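Local atomic coordinates of ABC-type transport system, sugar-family extracellular solute-binding protein (Peptoclostridium difficile 630, PDB entry 6HNI), a protein that binds tyrosine, probably delivering it to an ABC importer, and also has adhesive properties. Residues K79-K84 against F100-D105; G201-V206 against S228-E233. The protein carries 1 engineered substitution. One frame throughout, in Å; residues are numbered along the deposited sequence.

Interaction 1: K79-K84 against F100-D105; sequences KFASDK and FNATKD
The flat group that meets the other segment here is a peptide carbonyl: Ala81 CB lies 3.8 Å from Ala102 O, while both phenylalanine rings are turned elsewhere. In the modelled conformer of Lys104, one of two, the aliphatic part of that lysine covers one face of the Phe100 ring, with Lys104 CE 3.6 Å above the Phe100 ring plane and displaced toward the rim. The same lysine then curls back to the carbonyl four residues earlier, and Lys104 NZ donates to Phe100 O at 2.7 Å, tilted 30° from the carbonyl plane. Ring cover and bond are therefore conditional on this conformer. The Phe80 ring packs against Asp62, Gln64 and Ile88, on the sheet side of helix 70-82.

The contact itself rests on one methyl. Ala81 CB points into the end of the other helix, 4.3 Å from Ala102 CB and 4.0 Å from Thr103 CB, and the CA atoms of Ala81 and Thr103 are 6.0 Å apart. Such small groups allow the backbones to come close. Thr103 OG1, anti to the backbone N (chi1 -177°), takes Asp105 N at 3.2 Å in an ST turn, and Ile106 N also bonds to this oxygen.

Helix 93-102 stops at Ala102, and Thr103 is the first residue to leave helical angles. Ala81 lies in the last part of helix 70-82, and Lys84 follows with positive phi (61°) in a Schellman motif. Ala102 also touches Ala77, one turn before Ala81. The geometry is that of two successive helices flanking strand 87-91 in beta-alpha-beta crossovers, as expected of the Rossmann-like lobe of a periplasmic-binding-protein fold.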
loop_
_atom_site.group_PDB
_atom_site.type_symbol
_atom_site.label_atom_id
_atom_site.label_comp_id
_atom_site.label_asym_id
_atom_site.label_seq_id
_atom_site.Cartn_x
_atom_site.Cartn_y
_atom_site.Cartn_z
ATOM N N LYS A 79 19.119 -13.997 -1.315
ATOM C CA LYS A 79 20.166 -13.934 -0.309
ATOM C C LYS A 79 19.566 -14.246 1.074
ATOM O O LYS A 79 20.208 -14.947 1.876
ATOM C CB LYS A 79 20.817 -12.553 -0.334
ATOM C CG LYS A 79 21.960 -12.357 0.645
ATOM C CD LYS A 79 23.045 -13.386 0.416
ATOM C CE LYS A 79 24.413 -12.989 1.001
ATOM N NZ LYS A 79 24.333 -12.576 2.427
ATOM N N PHE A 80 18.384 -13.778 1.405
ATOM C CA PHE A 80 17.740 -14.179 2.658
ATOM C C PHE A 80 17.533 -15.664 2.723
ATOM O O PHE A 80 17.754 -16.282 3.841
ATOM C CB PHE A 80 16.375 -13.513 2.847
ATOM C CG PHE A 80 16.384 -12.061 3.199
ATOM C CD1 PHE A 80 17.520 -11.373 3.602
ATOM C CD2 PHE A 80 15.180 -11.366 3.201
ATOM C CE1 PHE A 80 17.474 -10.045 3.974
ATOM C CE2 PHE A 80 15.133 -10.033 3.560
ATOM C CZ PHE A 80 16.258 -9.345 3.912
ATOM N N ALA A 81 17.166 -16.344 1.662
ATOM C CA ALA A 81 16.966 -17.771 1.638
ATOM C C ALA A 81 18.309 -18.495 1.823
ATOM O O ALA A 81 18.435 -19.419 2.670
ATOM C CB ALA A 81 16.243 -18.220 0.378
ATOM N N SER A 82 19.338 -18.081 1.110
ATOM C CA SER A 82 20.646 -18.743 1.247
ATOM C C SER A 82 21.334 -18.412 2.607
ATOM O O SER A 82 22.139 -19.209 3.132
ATOM C CB SER A 82 21.508 -18.463 0.017
ATOM O OG SER A 82 21.802 -17.097 -0.103
ATOM N N ASP A 83 21.001 -17.271 3.197
ATOM C CA ASP A 83 21.414 -16.908 4.553
ATOM C C ASP A 83 20.721 -17.770 5.601
ATOM O O ASP A 83 21.141 -17.770 6.753
ATOM C CB ASP A 83 21.016 -15.471 4.954
ATOM C CG ASP A 83 21.876 -14.373 4.335
ATOM O OD1 ASP A 83 22.964 -14.675 3.758
ATOM O OD2 ASP A 83 21.440 -13.159 4.452
ATOM N N LYS A 84 19.661 -18.486 5.258
ATOM C CA LYS A 84 18.903 -19.297 6.232
ATOM C C LYS A 84 18.300 -18.457 7.359
ATOM O O LYS A 84 18.361 -18.836 8.553
ATOM C CB LYS A 84 19.755 -20.496 6.744
ATOM C CG LYS A 84 20.319 -21.374 5.630
ATOM C CD LYS A 84 21.252 -22.482 6.091
ATOM C CE LYS A 84 21.610 -23.379 4.924
ATOM N NZ LYS A 84 23.013 -23.826 4.970
ATOM N N PHE A 100 8.465 -15.357 -1.668
ATOM C CA PHE A 100 7.812 -16.630 -1.890
ATOM C C PHE A 100 8.462 -17.455 -3.011
ATOM O O PHE A 100 8.597 -18.686 -2.905
ATOM C CB PHE A 100 6.305 -16.425 -2.053
ATOM C CG PHE A 100 5.482 -17.695 -2.170
ATOM C CD1 PHE A 100 5.461 -18.643 -1.127
ATOM C CD2 PHE A 100 4.703 -17.943 -3.288
ATOM C CE1 PHE A 100 4.672 -19.779 -1.232
ATOM C CE2 PHE A 100 3.907 -19.057 -3.378
ATOM C CZ PHE A 100 3.877 -19.977 -2.349
ATOM N N ASN A 101 8.890 -16.785 -4.083
ATOM C CA ASN A 101 9.623 -17.462 -5.094
ATOM C C ASN A 101 10.949 -18.007 -4.588
ATOM O O ASN A 101 11.376 -19.061 -5.019
ATOM C CB ASN A 101 9.878 -16.512 -6.296
ATOM C CG ASN A 101 8.617 -16.175 -7.078
ATOM O OD1 ASN A 101 7.580 -16.821 -6.964
ATOM N ND2 ASN A 101 8.745 -15.163 -7.918
ATOM N N ALA A 102 11.609 -17.248 -3.730
ATOM C CA ALA A 102 12.937 -17.611 -3.221
ATOM C C ALA A 102 12.932 -18.803 -2.257
ATOM O O ALA A 102 13.890 -19.547 -2.244
ATOM C CB ALA A 102 13.602 -16.441 -2.551
ATOM N N THR A 103 11.866 -18.935 -1.473
ATOM C CA THR A 103 11.802 -19.992 -0.441
ATOM C C THR A 103 10.362 -20.424 -0.134
ATOM O O THR A 103 9.484 -19.595 0.045
ATOM C CB THR A 103 12.509 -19.517 0.860
ATOM O OG1 THR A 103 12.486 -20.593 1.835
ATOM C CG2 THR A 103 11.896 -18.330 1.464
ATOM N N LYS A 104 10.173 -21.741 -0.017
ATOM C CA LYS A 104 8.884 -22.298 0.420
ATOM C C LYS A 104 9.014 -22.878 1.818
ATOM O O LYS A 104 8.052 -23.426 2.333
ATOM C CB LYS A 104 8.349 -23.376 -0.517
ATOM C CG LYS A 104 8.119 -22.951 -1.963
ATOM C CD LYS A 104 6.993 -21.959 -2.135
ATOM C CE LYS A 104 6.761 -21.666 -3.629
ATOM N NZ LYS A 104 8.005 -21.032 -4.159
ATOM N N ASP A 105 10.174 -22.689 2.441
ATOM C CA ASP A 105 10.460 -23.285 3.790
ATOM C C ASP A 105 10.547 -22.279 4.935
ATOM O O ASP A 105 10.070 -22.555 6.034
ATOM C CB ASP A 105 11.746 -24.103 3.759
ATOM C CG ASP A 105 11.707 -25.188 2.698
ATOM O OD1 ASP A 105 10.664 -25.888 2.589
ATOM O OD2 ASP A 105 12.692 -25.340 1.944
#

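Interaction 2: G201-V206 against S228-E233; sequences GISSLV and SKIATE
Ile230 packs on Ile202 where helix 224-233 runs beside helix 198-205, helices from two successive crossovers, before and after strand 211-214, in the Rossmann-like lobe built on the sheet 186-192, 157-163, 211-214, 238-240. Traced outward, Ile230 first meets its partner at CB, 4.0 Å from Ile202 CG2. Its CG2 branch lies equally close to that methyl and 4.1 Å from Ser203 OG. The other branch leaves with CG1 anti to the carbonyl carbon (chi1 -66°), which carries CD1 to 3.7 Å from Ile202 CG2, the closest approach across the contact. The Ile202 methyl therefore faces CB and both branch ends of Ile230, and the two isoleucines lie alongside with their chains running opposite ways.

Ile202 is buried and reaches down to Leu212 on strand 211-214, tying the helix pair to the sheet. Only dispersion contacts join the segments: Ser203 OG is bonded to Asn199 O in its own helix, although it also lies against Ile230. Farther round helix 224-233, Ser228 O takes Thr232 N at 2.9 Å and Thr232 OG1 at 2.7 Å, reached from opposite faces of its carbonyl plane.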
loop_
_atom_site.group_PDB
_atom_site.type_symbol
_atom_site.label_atom_id
_atom_site.label_comp_id
_atom_site.label_asym_id
_atom_site.label_seq_id
_atom_site.Cartn_x
_atom_site.Cartn_y
_atom_site.Cartn_z
ATOM N N GLY A 201 1.411 10.323 -18.728
ATOM C CA GLY A 201 0.214 9.655 -18.298
ATOM C C GLY A 201 -0.767 10.562 -17.599
ATOM O O GLY A 201 -1.938 10.608 -17.967
ATOM N N ILE A 202 -0.317 11.277 -16.563
ATOM C CA ILE A 202 -1.199 12.234 -15.907
ATOM C C ILE A 202 -1.592 13.381 -16.865
ATOM O O ILE A 202 -2.740 13.791 -16.891
ATOM C CB ILE A 202 -0.690 12.733 -14.529
ATOM C CG1 ILE A 202 -1.678 13.621 -13.774
ATOM C CG2 ILE A 202 0.635 13.448 -14.636
ATOM C CD1 ILE A 202 -3.032 12.997 -13.473
ATOM N N SER A 203 -0.649 13.839 -17.662
ATOM C CA SER A 203 -0.918 14.938 -18.587
ATOM C C SER A 203 -2.017 14.580 -19.581
ATOM O O SER A 203 -2.858 15.432 -19.908
ATOM C CB SER A 203 0.367 15.332 -19.283
ATOM O OG SER A 203 1.335 15.796 -18.376
ATOM N N SER A 204 -2.042 13.327 -20.012
ATOM C CA SER A 204 -3.008 12.824 -20.978
ATOM C C SER A 204 -4.424 12.687 -20.412
ATOM O O SER A 204 -5.423 12.660 -21.182
ATOM C CB SER A 204 -2.547 11.456 -21.527
ATOM O OG SER A 204 -2.822 10.375 -20.655
ATOM N N LEU A 205 -4.517 12.541 -19.094
ATOM C CA LEU A 205 -5.815 12.471 -18.394
ATOM C C LEU A 205 -6.465 13.850 -18.200
ATOM O O LEU A 205 -7.687 13.929 -18.042
ATOM C CB LEU A 205 -5.662 11.731 -17.086
ATOM C CG LEU A 205 -5.375 10.247 -17.218
ATOM C CD1 LEU A 205 -5.029 9.659 -15.836
ATOM C CD2 LEU A 205 -6.555 9.528 -17.811
ATOM N N VAL A 206 -5.674 14.930 -18.257
ATOM C CA VAL A 206 -6.216 16.315 -18.283
ATOM C C VAL A 206 -7.170 16.575 -19.450
ATOM O O VAL A 206 -6.853 16.352 -20.621
ATOM C CB VAL A 206 -5.075 17.380 -18.340
ATOM C CG1 VAL A 206 -5.606 18.812 -18.483
ATOM C CG2 VAL A 206 -4.190 17.282 -17.110
ATOM N N SER A 228 0.667 15.062 -8.233
ATOM C CA SER A 228 0.047 16.161 -7.509
ATOM C C SER A 228 0.255 17.520 -8.207
ATOM O O SER A 228 -0.687 18.299 -8.378
ATOM C CB SER A 228 0.593 16.241 -6.064
ATOM O OG SER A 228 0.173 17.444 -5.424
ATOM N N LYS A 229 1.486 17.797 -8.587
ATOM C CA LYS A 229 1.835 19.079 -9.169
ATOM C C LYS A 229 1.025 19.306 -10.458
ATOM O O LYS A 229 0.399 20.362 -10.644
ATOM C CB LYS A 229 3.350 19.147 -9.443
ATOM C CG LYS A 229 3.849 20.514 -9.784
ATOM C CD LYS A 229 4.088 21.402 -8.594
ATOM C CE LYS A 229 4.571 22.752 -9.103
ATOM N NZ LYS A 229 4.943 23.630 -7.976
ATOM N N ILE A 230 1.028 18.315 -11.344
ATOM C CA ILE A 230 0.306 18.451 -12.616
ATOM C C ILE A 230 -1.222 18.446 -12.404
ATOM O O ILE A 230 -1.974 19.212 -13.030
ATOM C CB ILE A 230 0.734 17.363 -13.626
ATOM C CG1 ILE A 230 2.211 17.576 -14.010
ATOM C CG2 ILE A 230 -0.126 17.389 -14.890
ATOM C CD1 ILE A 230 2.888 16.423 -14.679
ATOM N N ALA A 231 -1.711 17.577 -11.532
ATOM C CA ALA A 231 -3.152 17.531 -11.297
ATOM C C ALA A 231 -3.677 18.840 -10.719
ATOM O O ALA A 231 -4.723 19.350 -11.158
ATOM C CB ALA A 231 -3.501 16.377 -10.367
ATOM N N THR A 232 -2.969 19.371 -9.732
ATOM C CA THR A 232 -3.402 20.527 -8.986
ATOM C C THR A 232 -3.361 21.773 -9.877
ATOM O O THR A 232 -4.240 22.628 -9.790
ATOM C CB THR A 232 -2.576 20.707 -7.692
ATOM O OG1 THR A 232 -2.647 19.494 -6.949
ATOM C CG2 THR A 232 -3.131 21.812 -6.827
ATOM N N GLU A 233 -2.348 21.872 -10.729
ATOM C CA GLU A 233 -2.259 22.970 -11.727
ATOM C C GLU A 233 -3.461 23.014 -12.682
ATOM O O GLU A 233 -3.907 24.080 -13.070
ATOM C CB GLU A 233 -0.947 22.879 -12.529
ATOM C CG GLU A 233 0.218 23.484 -11.771
ATOM C CD GLU A 233 1.502 23.679 -12.560
ATOM O OE1 GLU A 233 1.539 23.389 -13.773
ATOM O OE2 GLU A 233 2.491 24.137 -11.933
#

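Overall arrangement
Interactions 1 and 2 occupy separate lobes of the two-lobed binding protein. Their centres are 41 Å apart and their nearest atoms about 28 Å; they lie on opposite sides of the chain's centre, and the centres of the contacts are about 23 and 22 Å from it. They follow one another in sequence, residues 79-105 closing before 201-233 opens. Each joins helices of successive beta-alpha-beta crossovers of a parallel sheet, of five strands in the first lobe and four in the second. The bound tyrosine lies between the lobes in this closed form. The two contacts lie toward the outer ends of the molecule, as packing within the lobes that enclose the ligand.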